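PDB 4OQY: (S)-imine reductase from Streptomyces sp. GF3546, which reduces imines with S selectivity, probably using NADPH as the hydride donor. Local coordinates for residues Asn20-Asn25 against Glu146-Val151. Sequence-based numbering, arbitrary orientation.
Sequences NTFLDN and EDTLKV
Phe22 and Val151 mark the closest backbone approach, with CA atoms 6.7 Å apart, where the last turn of helix 13-24 meets residues 148-151. Val151 contributes the largest area to the contact, and its CB points toward residues 20-25. Its CG1 is anti to the backbone N (chi1 174°), which carries this methyl in among Thr21, Phe22 and Asn25. Phe22 offers the CD1 side of its ring, and Val151 CG1 sits obliquely to it at 4.1 Å from CD1. Thr21 and Val151 run alongside each other, pointing opposite ways. Thr21 CG2 comes to 3.5 Å from Val151 O, while the Thr21 hydroxyl is hydrogen-bonded to Ala17 O within its own helix. Asn25, the first residue beyond the helix, lays its side chain along Val151, with its CB 3.7 Å from Val151 CG1.

Phe22 reaches further, to Thr148, and its side chain lies roughly perpendicular to that of Thr148. The ring meets the backbone O of Thr148 with its edge, near the ring plane, at 3.5 Å from CE1. That same O accepts the backbone N-H of Val151. Thr148 CG2 also touches Phe22 CE1, at 3.9 Å, and Thr148 OG1 is hydrogen-bonded to Gln4 OE1. The buried ring of Phe22 packs on Val6 and Val8 of strand 6-9 and on Val29 of strand 29-32. The contact thus joins two helices of the N-terminal domain beside its sheet. Helix 13-24 follows strand 6-9 and a glycine-rich turn consistent with the GxGxxG motif, as in the first beta-alpha-beta unit of a Rossmann fold.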
loop_
_atom_site.group_PDB
_atom_site.type_symbol
_atom_site.label_atom_id
_atom_site.label_comp_id
_atom_site.label_asym_id
_atom_site.label_seq_id
_atom_site.Cartn_x
_atom_site.Cartn_y
_atom_site.Cartn_z
ATOM N N ASN B 20 26.785 -17.300 1.638
ATOM C CA ASN B 20 27.317 -16.940 2.974
ATOM C C ASN B 20 26.544 -17.631 4.063
ATOM O O ASN B 20 27.114 -18.150 5.009
ATOM C CB ASN B 20 27.276 -15.427 3.204
ATOM C CG ASN B 20 28.419 -14.695 2.509
ATOM O OD1 ASN B 20 28.199 -13.728 1.776
ATOM N ND2 ASN B 20 29.645 -15.137 2.759
ATOM N N THR B 21 25.231 -17.653 3.897
ATOM C CA THR B 21 24.359 -18.304 4.850
ATOM C C THR B 21 24.577 -19.826 4.895
ATOM O O THR B 21 24.614 -20.431 5.992
ATOM C CB THR B 21 22.898 -17.959 4.561
ATOM O OG1 THR B 21 22.716 -16.554 4.777
ATOM C CG2 THR B 21 21.978 -18.734 5.476
ATOM N N PHE B 22 24.723 -20.445 3.725
ATOM C CA PHE B 22 25.035 -21.880 3.665
ATOM C C PHE B 22 26.367 -22.199 4.363
ATOM O O PHE B 22 26.475 -23.164 5.143
ATOM C CB PHE B 22 25.078 -22.377 2.196
ATOM C CG PHE B 22 23.729 -22.729 1.595
ATOM C CD1 PHE B 22 22.824 -23.509 2.285
ATOM C CD2 PHE B 22 23.427 -22.364 0.283
ATOM C CE1 PHE B 22 21.613 -23.849 1.732
ATOM C CE2 PHE B 22 22.213 -22.716 -0.290
ATOM C CZ PHE B 22 21.310 -23.463 0.430
ATOM N N LEU B 23 27.378 -21.377 4.091
ATOM C CA LEU B 23 28.688 -21.557 4.693
ATOM C C LEU B 23 28.662 -21.319 6.203
ATOM O O LEU B 23 29.241 -22.093 6.949
ATOM C CB LEU B 23 29.704 -20.607 4.071
ATOM C CG LEU B 23 30.064 -20.897 2.623
ATOM C CD1 LEU B 23 30.922 -19.765 2.110
ATOM C CD2 LEU B 23 30.781 -22.233 2.510
ATOM N N ASP B 24 27.970 -20.270 6.646
ATOM C CA ASP B 24 27.772 -20.003 8.093
ATOM C C ASP B 24 27.229 -21.201 8.835
ATOM O O ASP B 24 27.528 -21.404 10.017
ATOM C CB ASP B 24 26.785 -18.854 8.305
ATOM C CG ASP B 24 27.359 -17.489 7.904
ATOM O OD1 ASP B 24 28.568 -17.375 7.644
ATOM O OD2 ASP B 24 26.589 -16.512 7.858
ATOM N N ASN B 25 26.412 -21.992 8.147
ATOM C CA ASN B 25 25.788 -23.149 8.763
ATOM C C ASN B 25 26.492 -24.479 8.479
ATOM O O ASN B 25 25.937 -25.532 8.746
ATOM C CB ASN B 25 24.306 -23.219 8.358
ATOM C CG ASN B 25 23.466 -22.115 8.988
ATOM O OD1 ASN B 25 23.235 -21.055 8.392
ATOM N ND2 ASN B 25 23.026 -22.349 10.216
ATOM N N GLU B 146 14.153 -30.125 1.806
ATOM C CA GLU B 146 13.595 -29.098 2.686
ATOM C C GLU B 146 14.581 -28.694 3.775
ATOM O O GLU B 146 14.705 -27.513 4.071
ATOM C CB GLU B 146 12.288 -29.587 3.322
ATOM C CG GLU B 146 11.561 -28.546 4.158
ATOM C CD GLU B 146 10.383 -29.100 4.964
ATOM O OE1 GLU B 146 9.992 -30.283 4.779
ATOM O OE2 GLU B 146 9.857 -28.356 5.832
ATOM N N ASP B 147 15.277 -29.670 4.348
ATOM C CA ASP B 147 16.221 -29.394 5.433
ATOM C C ASP B 147 17.387 -28.539 4.943
ATOM O O ASP B 147 17.899 -27.725 5.689
ATOM C CB ASP B 147 16.740 -30.697 6.059
ATOM C CG ASP B 147 15.777 -31.287 7.087
ATOM O OD1 ASP B 147 14.644 -30.767 7.253
ATOM O OD2 ASP B 147 16.164 -32.268 7.769
ATOM N N THR B 148 17.786 -28.682 3.681
ATOM C CA THR B 148 18.803 -27.800 3.122
ATOM C C THR B 148 18.232 -26.414 2.761
ATOM O O THR B 148 18.819 -25.382 3.072
ATOM C CB THR B 148 19.449 -28.451 1.900
ATOM O OG1 THR B 148 20.011 -29.716 2.274
ATOM C CG2 THR B 148 20.516 -27.561 1.324
ATOM N N LEU B 149 17.055 -26.380 2.164
ATOM C CA LEU B 149 16.439 -25.105 1.800
ATOM C C LEU B 149 16.103 -24.240 3.044
ATOM O O LEU B 149 16.198 -23.016 3.003
ATOM C CB LEU B 149 15.204 -25.362 0.946
ATOM C CG LEU B 149 15.495 -26.050 -0.393
ATOM C CD1 LEU B 149 14.201 -26.526 -1.046
ATOM C CD2 LEU B 149 16.275 -25.139 -1.338
ATOM N N LYS B 150 15.732 -24.888 4.150
ATOM C CA LYS B 150 15.402 -24.177 5.387
ATOM C C LYS B 150 16.546 -23.384 5.969
ATOM O O LYS B 150 16.344 -22.554 6.863
ATOM C CB LYS B 150 14.959 -25.146 6.466
ATOM C CG LYS B 150 13.511 -25.544 6.433
ATOM C CD LYS B 150 13.363 -26.727 7.416
ATOM C CE LYS B 150 14.582 -26.917 8.322
ATOM N NZ LYS B 150 14.543 -28.070 9.273
ATOM N N VAL B 151 17.759 -23.683 5.533
ATOM C CA VAL B 151 18.898 -22.944 6.051
ATOM C C VAL B 151 18.793 -21.499 5.545
ATOM O O VAL B 151 19.150 -20.563 6.243
ATOM C CB VAL B 151 20.227 -23.610 5.643
ATOM C CG1 VAL B 151 21.391 -22.750 6.060
ATOM C CG2 VAL B 151 20.350 -24.991 6.282
#